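Local atomic coordinates of metalloregulator ScaR (Streptococcus gordonii, PDB entry 3HRS), a protein that probably represses transcription as a manganese-responsive, DNA-binding homodimer of the DtxR/MntR family. Residues L154-D159 / Q208-K213; I78-V83 / Q114-P119; I21-I26 / A36-M41. All blocks are in the same frame, centred on the assembly; numbering follows the deposited sequence.

Interaction 1 of 3, residues L154-D159 / Q208-K213; sequences LARVHD and QIYVEK. With SO4 (sulfate ion), chain C.
Tyr210 is matched by two residues of the other strand, Ala155 and Arg156, which makes a classic beta bulge in the antiparallel pairing of strands 150-157 and 209-212, whose short segments run at 155°. The backbone bonds are the evidence: Tyr210 O accepts from Ala155 N at 2.8 Å, in the carbonyl plane, and also from Arg156 N, while Tyr210 N returns a bond to Arg156 O. The extra residue shifts the register by one, after which Val157 and Ile209 form a non-hydrogen-bonded pair.

A cation-pi contact dominates the face carrying Arg156 and Tyr210. With CG anti to the backbone N (chi1 163°) and a bend at chi3, the arginine chain runs alongside the tyrosine, and its CZ sits 3.9 Å from the centroid of the Tyr210 ring, only 15° off the normal.

Among polar groups, His158 NE2 pairs with Tyr210 OH; the modelled separation is too short to weigh at this resolution. At the other ring nitrogen, His158 ND1 donates to sulfate O3 at 2.7 Å. The backbone N of Asp159 donates to the same oxygen, and Arg156 NH1 makes a weak bond to O1. Arg76 NH2 also hydrogen-bonds the sulfate, which probably came from the crystallisation liquor.

Apolar contact lies on the other face, where Leu154 CD1 meets Ile209 CG2 and, at 3.9 Å, Val211 CG1.

Both strands belong to the SH3-like FeoA domain, with 209-212 outermost in the sheet of this chain. Helix 161-168 packs on Val157 through Leu164 and Leu167, while Asp159, a zinc ligand of this protein, reaches helix 62-84 and hydrogen-bonds His75.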
# COMPACT_ATOMS: atom_id res chain seq x y z
N LEU A 154 -16.31 -14.88 22.52
CA LEU A 154 -15.94 -15.21 21.15
C LEU A 154 -14.64 -14.49 20.82
O LEU A 154 -14.66 -13.36 20.34
CB LEU A 154 -17.02 -14.76 20.18
CG LEU A 154 -16.80 -15.31 18.79
CD1 LEU A 154 -16.13 -16.64 18.94
CD2 LEU A 154 -18.13 -15.44 18.08
N ALA A 155 -13.52 -15.15 21.06
CA ALA A 155 -12.23 -14.47 21.06
C ALA A 155 -11.57 -14.31 19.70
O ALA A 155 -10.98 -13.27 19.43
CB ALA A 155 -11.29 -15.10 22.05
N ARG A 156 -11.65 -15.33 18.85
CA ARG A 156 -11.11 -15.21 17.50
C ARG A 156 -11.97 -15.93 16.47
O ARG A 156 -12.74 -16.81 16.81
CB ARG A 156 -9.65 -15.68 17.43
CG ARG A 156 -9.15 -15.96 16.03
CD ARG A 156 -7.63 -16.20 15.99
NE ARG A 156 -7.23 -17.54 16.42
CZ ARG A 156 -6.50 -18.38 15.69
NH1 ARG A 156 -6.10 -18.03 14.47
NH2 ARG A 156 -6.17 -19.56 16.17
N VAL A 157 -11.86 -15.53 15.22
CA VAL A 157 -12.52 -16.22 14.12
C VAL A 157 -11.51 -16.23 13.00
O VAL A 157 -10.65 -15.37 12.93
CB VAL A 157 -13.77 -15.47 13.64
CG1 VAL A 157 -14.64 -15.08 14.80
CG2 VAL A 157 -13.37 -14.23 12.87
N HIS A 158 -11.60 -17.21 12.12
CA HIS A 158 -10.67 -17.27 11.00
C HIS A 158 -11.03 -16.18 10.03
O HIS A 158 -12.18 -15.81 9.92
CB HIS A 158 -10.70 -18.65 10.34
CG HIS A 158 -9.71 -19.62 10.92
ND1 HIS A 158 -8.41 -19.69 10.48
CD2 HIS A 158 -9.82 -20.52 11.92
CE1 HIS A 158 -7.76 -20.61 11.18
NE2 HIS A 158 -8.60 -21.12 12.07
N ASP A 159 -10.04 -15.68 9.31
CA ASP A 159 -10.20 -14.52 8.44
C ASP A 159 -11.16 -14.73 7.26
O ASP A 159 -11.75 -13.78 6.76
CB ASP A 159 -8.84 -14.06 7.93
CG ASP A 159 -8.62 -12.59 8.16
OD1 ASP A 159 -9.64 -11.88 8.32
OD2 ASP A 159 -7.46 -12.15 8.21
N GLN A 208 -14.01 -23.37 13.38
CA GLN A 208 -13.36 -22.15 12.91
C GLN A 208 -13.56 -20.95 13.83
O GLN A 208 -13.16 -19.84 13.52
CB GLN A 208 -13.93 -21.77 11.55
CG GLN A 208 -13.37 -22.52 10.38
CD GLN A 208 -14.16 -22.26 9.13
OE1 GLN A 208 -13.67 -21.64 8.18
NE2 GLN A 208 -15.41 -22.71 9.12
N ILE A 209 -14.21 -21.19 14.96
CA ILE A 209 -14.55 -20.13 15.88
C ILE A 209 -13.82 -20.42 17.18
O ILE A 209 -13.83 -21.56 17.67
CB ILE A 209 -16.05 -20.18 16.13
CG1 ILE A 209 -16.78 -19.50 14.98
CG2 ILE A 209 -16.42 -19.55 17.45
CD1 ILE A 209 -18.19 -19.99 14.86
N TYR A 210 -13.17 -19.42 17.74
CA TYR A 210 -12.34 -19.66 18.91
C TYR A 210 -12.91 -18.96 20.13
O TYR A 210 -13.20 -17.76 20.07
CB TYR A 210 -10.93 -19.17 18.64
CG TYR A 210 -10.24 -19.90 17.53
CD1 TYR A 210 -10.62 -19.71 16.21
CD2 TYR A 210 -9.20 -20.79 17.79
CE1 TYR A 210 -9.97 -20.37 15.17
CE2 TYR A 210 -8.55 -21.46 16.77
CZ TYR A 210 -8.94 -21.25 15.47
OH TYR A 210 -8.31 -21.92 14.46
N VAL A 211 -13.04 -19.70 21.23
CA VAL A 211 -13.62 -19.14 22.45
C VAL A 211 -12.76 -19.30 23.69
O VAL A 211 -11.77 -20.02 23.70
CB VAL A 211 -14.96 -19.77 22.74
CG1 VAL A 211 -15.90 -19.52 21.58
CG2 VAL A 211 -14.79 -21.27 23.02
N GLU A 212 -13.15 -18.59 24.75
CA GLU A 212 -12.49 -18.70 26.04
C GLU A 212 -13.51 -18.56 27.16
O GLU A 212 -14.22 -17.55 27.23
CB GLU A 212 -11.36 -17.68 26.18
CG GLU A 212 -9.97 -18.30 26.15
CD GLU A 212 -9.27 -18.09 24.83
OE1 GLU A 212 -9.81 -17.33 24.01
OE2 GLU A 212 -8.18 -18.67 24.62
N LYS A 213 -13.61 -19.57 28.02
CA LYS A 213 -14.70 -19.67 28.99
C LYS A 213 -14.68 -18.53 29.99
O LYS A 213 -13.78 -18.45 30.83
CB LYS A 213 -14.68 -21.00 29.74
CG LYS A 213 -15.71 -21.08 30.87
CD LYS A 213 -15.25 -21.96 32.03
CE LYS A 213 -14.10 -21.32 32.83
NZ LYS A 213 -14.55 -20.32 33.85
S SO4 C . -6.74 -16.95 10.35
O1 SO4 C . -7.34 -16.76 11.68
O2 SO4 C . -5.76 -18.02 10.45
O3 SO4 C . -7.76 -17.33 9.36
O4 SO4 C . -6.08 -15.70 9.93

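Interaction 2 of 3, residues I78-V83 / Q114-P119; sequences IEVFLV and QLLDYP
Val80, Phe81 and Leu116 are brought together by their first torsions. The CG1 branch of Val80 and the ring of Phe81 both stand anti to their backbone nitrogens (chi1 166° and 171°), whereas CG of Leu116 is anti to the carbonyl carbon, which directs one methyl to the valine and the other to the phenylalanine. The setting is the helical metal-binding and dimerisation domain, where the end of helix 106-115 closes in a Schellman motif against helix 62-84. Asp117 carries the positive phi of that motif, and its N bonds back to Gln114 O at 2.9 Å, turning the chain back so that Pro119, like Leu116, comes to face helix 62-84.

The contact itself is wholly apolar. Val80 and Leu116 run antiparallel alongside each other, with Val80 CG1 against Leu116 CD1. The second methyl of Leu116 goes to the aromatic ring: CD2 lies at its edge, in the ring plane, 4.0 Å from Phe81 CD1, and the two side chains lie roughly perpendicular. Leu115 adds a looser touch, its CD2 lying 4.5 Å from Phe81 CE1.

Phe81 also faces the dimer partner, meeting Phe81 and Phe108 of the second subunit, and Leu115 packs on Phe81 of that subunit, so the helix end is joined to the subunit interface. On the metal side, the carboxylate end of Glu79, a zinc ligand of this protein, leads away from 114-119, while the side chain of Val80 comes within about 4 Å of that of Cys122, another such ligand.

Pro119 adds to the patch beside Leu116: its ring atom CG rests 4.2 Å from Val80 CG1.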
# COMPACT_ATOMS: atom_id res chain seq x y z
N ILE A 78 -1.78 -5.02 8.06
CA ILE A 78 -2.58 -4.40 7.00
C ILE A 78 -4.06 -4.48 7.39
O ILE A 78 -4.83 -3.54 7.20
CB ILE A 78 -2.36 -5.07 5.62
CG1 ILE A 78 -0.90 -4.92 5.14
CG2 ILE A 78 -3.23 -4.45 4.60
CD1 ILE A 78 -0.38 -3.53 5.31
N GLU A 79 -4.47 -5.61 7.93
CA GLU A 79 -5.86 -5.74 8.33
C GLU A 79 -6.18 -4.63 9.31
O GLU A 79 -7.06 -3.82 9.05
CB GLU A 79 -6.15 -7.10 8.95
CG GLU A 79 -7.54 -7.23 9.51
CD GLU A 79 -8.50 -7.85 8.52
OE1 GLU A 79 -9.72 -7.87 8.81
OE2 GLU A 79 -8.02 -8.32 7.46
N VAL A 80 -5.45 -4.58 10.43
CA VAL A 80 -5.60 -3.55 11.45
C VAL A 80 -5.54 -2.15 10.86
O VAL A 80 -6.31 -1.29 11.25
CB VAL A 80 -4.51 -3.59 12.51
CG1 VAL A 80 -4.51 -2.28 13.35
CG2 VAL A 80 -4.68 -4.81 13.39
N PHE A 81 -4.63 -1.89 9.94
CA PHE A 81 -4.57 -0.55 9.37
C PHE A 81 -5.85 -0.23 8.58
O PHE A 81 -6.44 0.80 8.78
CB PHE A 81 -3.31 -0.34 8.50
CG PHE A 81 -3.30 0.96 7.72
CD1 PHE A 81 -3.01 2.17 8.35
CD2 PHE A 81 -3.55 0.97 6.35
CE1 PHE A 81 -2.97 3.37 7.62
CE2 PHE A 81 -3.51 2.17 5.61
CZ PHE A 81 -3.22 3.36 6.24
N LEU A 82 -6.26 -1.13 7.69
CA LEU A 82 -7.38 -0.86 6.82
C LEU A 82 -8.68 -0.60 7.56
O LEU A 82 -9.42 0.34 7.23
CB LEU A 82 -7.59 -1.98 5.81
CG LEU A 82 -6.40 -2.05 4.84
CD1 LEU A 82 -6.73 -2.95 3.67
CD2 LEU A 82 -6.02 -0.64 4.38
N VAL A 83 -8.96 -1.42 8.57
CA VAL A 83 -10.24 -1.24 9.25
C VAL A 83 -10.22 -0.12 10.27
O VAL A 83 -11.13 0.70 10.28
CB VAL A 83 -10.84 -2.56 9.80
CG1 VAL A 83 -9.88 -3.70 9.68
CG2 VAL A 83 -11.33 -2.38 11.24
N GLN A 114 4.75 0.48 13.74
CA GLN A 114 5.00 1.58 14.63
C GLN A 114 3.84 2.58 14.59
O GLN A 114 3.39 3.08 15.62
CB GLN A 114 6.28 2.29 14.22
CG GLN A 114 6.65 3.36 15.21
CD GLN A 114 8.01 3.96 14.97
OE1 GLN A 114 8.51 3.97 13.84
NE2 GLN A 114 8.63 4.47 16.03
N LEU A 115 3.36 2.87 13.38
CA LEU A 115 2.26 3.81 13.22
C LEU A 115 1.02 3.35 14.00
O LEU A 115 0.32 4.17 14.60
CB LEU A 115 1.88 3.91 11.75
CG LEU A 115 0.74 4.88 11.56
CD1 LEU A 115 1.17 6.18 12.18
CD2 LEU A 115 0.39 5.04 10.06
N LEU A 116 0.77 2.05 13.98
CA LEU A 116 -0.37 1.45 14.63
C LEU A 116 -0.13 1.27 16.12
O LEU A 116 -1.01 0.81 16.85
CB LEU A 116 -0.71 0.10 14.00
CG LEU A 116 -1.00 0.05 12.50
CD1 LEU A 116 -1.52 -1.34 12.17
CD2 LEU A 116 -2.01 1.09 12.06
N ASP A 117 1.06 1.65 16.58
CA ASP A 117 1.41 1.56 17.99
C ASP A 117 1.47 0.13 18.49
O ASP A 117 1.01 -0.17 19.60
CB ASP A 117 0.45 2.38 18.86
CG ASP A 117 1.02 2.69 20.24
OD1 ASP A 117 2.24 2.46 20.48
OD2 ASP A 117 0.24 3.17 21.10
N TYR A 118 2.04 -0.75 17.67
CA TYR A 118 2.36 -2.12 18.06
C TYR A 118 1.19 -2.94 18.60
O TYR A 118 1.21 -3.37 19.75
CB TYR A 118 3.53 -2.15 19.04
CG TYR A 118 4.68 -1.30 18.56
CD1 TYR A 118 4.86 -0.01 19.05
CD2 TYR A 118 5.57 -1.77 17.60
CE1 TYR A 118 5.89 0.77 18.62
CE2 TYR A 118 6.63 -0.98 17.15
CZ TYR A 118 6.77 0.30 17.66
OH TYR A 118 7.79 1.14 17.24
N PRO A 119 0.17 -3.16 17.74
CA PRO A 119 -1.00 -3.97 18.12
C PRO A 119 -0.64 -5.45 18.29
O PRO A 119 -0.08 -6.07 17.39
CB PRO A 119 -1.95 -3.82 16.93
CG PRO A 119 -1.23 -2.94 15.89
CD PRO A 119 0.17 -2.72 16.33

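Interaction 3 of 3, residues I21-I26 / A36-M41; sequences ITNKEI and AVTEMM
Asn23, Ile26, Val37 and Met41 join helix 23-30 to helix 34-46, the two helices of the helix-turn-helix in the N-terminal DNA-binding domain. In this motif the second helix normally enters the major groove, so 34-46 is probably the recognition helix. Closest in backbone are Asn23 and Val37, whose CA atoms are 6.8 Å apart.

Apolar packing carries most of the contact. The two methyls of Val37 are turned differently: CG2 packs on Ile26 CG2 at 3.8 Å, while CG1, set anti to the backbone N (chi1 167°), leans mainly on Asn23. The side chains of Ile26 and Val37 meet at a slant, as do those of Ile26 and Met41. Leu11 of helix 4-13 and Tyr58 of strand 57-60 also touch Ile26, extending this small core.

Polar groups play their part at the margin. The amide of Asn23 lays its ND2 against Val37 CG1, a van der Waals contact, and its OD1 makes a weak hydrogen bond to Tyr58 OH on the strand.

Capping is seen at the start of the first helix. Thr22 holds the N-cap position before helix 23-30, and its OG1 is modelled as accepting from Glu25 N, at a doubtful length.

One helical turn on from Val37, Met41 folds back through bends at chi2 and chi3, so that its sulfur, rather than the terminal methyl, meets the tip of the isoleucine: Ile26 CD1 lies 4.0 Å from Met41 SD.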
# COMPACT_ATOMS: atom_id res chain seq x y z
N ILE A 21 -0.41 -34.71 5.52
CA ILE A 21 -0.61 -33.62 4.60
C ILE A 21 -0.43 -34.26 3.25
O ILE A 21 0.69 -34.40 2.76
CB ILE A 21 0.46 -32.56 4.77
CG1 ILE A 21 0.36 -31.92 6.15
CG2 ILE A 21 0.32 -31.48 3.72
CD1 ILE A 21 1.06 -30.56 6.22
N THR A 22 -1.53 -34.69 2.65
CA THR A 22 -1.46 -35.28 1.33
C THR A 22 -1.08 -34.15 0.37
O THR A 22 -1.13 -32.98 0.75
CB THR A 22 -2.83 -35.87 0.93
OG1 THR A 22 -3.51 -34.94 0.08
CG2 THR A 22 -3.67 -36.12 2.18
N ASN A 23 -0.68 -34.48 -0.85
CA ASN A 23 -0.58 -33.45 -1.87
C ASN A 23 -1.96 -33.23 -2.48
O ASN A 23 -2.26 -32.14 -2.96
CB ASN A 23 0.44 -33.82 -2.95
CG ASN A 23 1.88 -33.74 -2.46
OD1 ASN A 23 2.18 -34.17 -1.35
ND2 ASN A 23 2.76 -33.19 -3.28
N LYS A 24 -2.78 -34.28 -2.43
CA LYS A 24 -4.19 -34.19 -2.81
C LYS A 24 -4.79 -33.02 -2.04
O LYS A 24 -5.42 -32.13 -2.63
CB LYS A 24 -4.92 -35.52 -2.50
CG LYS A 24 -6.25 -35.76 -3.28
CD LYS A 24 -6.80 -37.22 -3.14
CE LYS A 24 -8.06 -37.46 -4.01
NZ LYS A 24 -8.59 -38.87 -4.04
N GLU A 25 -4.57 -33.00 -0.73
CA GLU A 25 -5.10 -31.97 0.14
C GLU A 25 -4.53 -30.61 -0.19
O GLU A 25 -5.26 -29.61 -0.25
CB GLU A 25 -4.85 -32.31 1.61
CG GLU A 25 -6.10 -32.76 2.35
CD GLU A 25 -5.94 -32.72 3.86
OE1 GLU A 25 -6.93 -32.42 4.57
OE2 GLU A 25 -4.80 -32.98 4.32
N ILE A 26 -3.22 -30.56 -0.41
CA ILE A 26 -2.58 -29.33 -0.85
C ILE A 26 -3.17 -28.88 -2.18
O ILE A 26 -3.42 -27.70 -2.38
CB ILE A 26 -1.06 -29.49 -0.96
CG1 ILE A 26 -0.43 -29.62 0.43
CG2 ILE A 26 -0.46 -28.30 -1.71
CD1 ILE A 26 0.99 -30.12 0.42
N ALA A 36 1.83 -28.91 -10.32
CA ALA A 36 2.19 -27.60 -9.77
C ALA A 36 2.58 -27.73 -8.30
O ALA A 36 3.56 -27.14 -7.85
CB ALA A 36 1.04 -26.61 -9.93
N VAL A 37 1.79 -28.50 -7.55
CA VAL A 37 2.13 -28.88 -6.18
C VAL A 37 3.53 -29.49 -6.14
O VAL A 37 4.43 -28.98 -5.47
CB VAL A 37 1.13 -29.90 -5.61
CG1 VAL A 37 1.65 -30.52 -4.31
CG2 VAL A 37 -0.23 -29.25 -5.38
N THR A 38 3.70 -30.60 -6.86
CA THR A 38 4.96 -31.32 -6.89
C THR A 38 6.11 -30.37 -7.18
O THR A 38 7.22 -30.53 -6.67
CB THR A 38 4.94 -32.46 -7.93
OG1 THR A 38 4.07 -33.51 -7.48
CG2 THR A 38 6.32 -33.04 -8.11
N GLU A 39 5.82 -29.36 -7.98
CA GLU A 39 6.82 -28.36 -8.34
C GLU A 39 7.10 -27.36 -7.22
O GLU A 39 8.23 -26.90 -7.06
CB GLU A 39 6.43 -27.64 -9.63
CG GLU A 39 7.04 -28.27 -10.87
CD GLU A 39 8.57 -28.30 -10.79
OE1 GLU A 39 9.12 -29.40 -10.55
OE2 GLU A 39 9.21 -27.23 -10.94
N MET A 40 6.07 -27.04 -6.45
CA MET A 40 6.19 -26.05 -5.39
C MET A 40 6.90 -26.65 -4.18
O MET A 40 7.84 -26.07 -3.64
CB MET A 40 4.80 -25.53 -5.02
CG MET A 40 4.76 -24.45 -3.96
SD MET A 40 5.65 -22.95 -4.41
CE MET A 40 7.05 -23.13 -3.34
N MET A 41 6.46 -27.83 -3.75
CA MET A 41 7.13 -28.53 -2.67
C MET A 41 8.63 -28.69 -2.98
O MET A 41 9.46 -28.43 -2.11
CB MET A 41 6.48 -29.88 -2.41
CG MET A 41 5.00 -29.82 -2.06
SD MET A 41 4.66 -28.84 -0.58
CE MET A 41 4.34 -27.26 -1.34

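In the fold
Three domains contribute one contact each. Interaction 3 is the buried one, a helix-helix core in the DNA-binding domain. Interactions 1 and 2 are partly buried, and only interaction 2 adjoins the second subunit. The chemistry follows the place: strand pairing in interaction 1 brings backbone bonds, a cation-pi pair and an anion site, while interactions 2 and 3 rely on side-chain packing. Interactions 1 and 2 touch through the zinc ligands Asp159 and Glu79, whose OD2 and OE2 lie 3.9 Å apart in this metal-free model, like charges that a bound cation would probably balance. Interaction 3 stands apart, its nearest atoms about 13 Å from interaction 1 and about 21 Å from interaction 2.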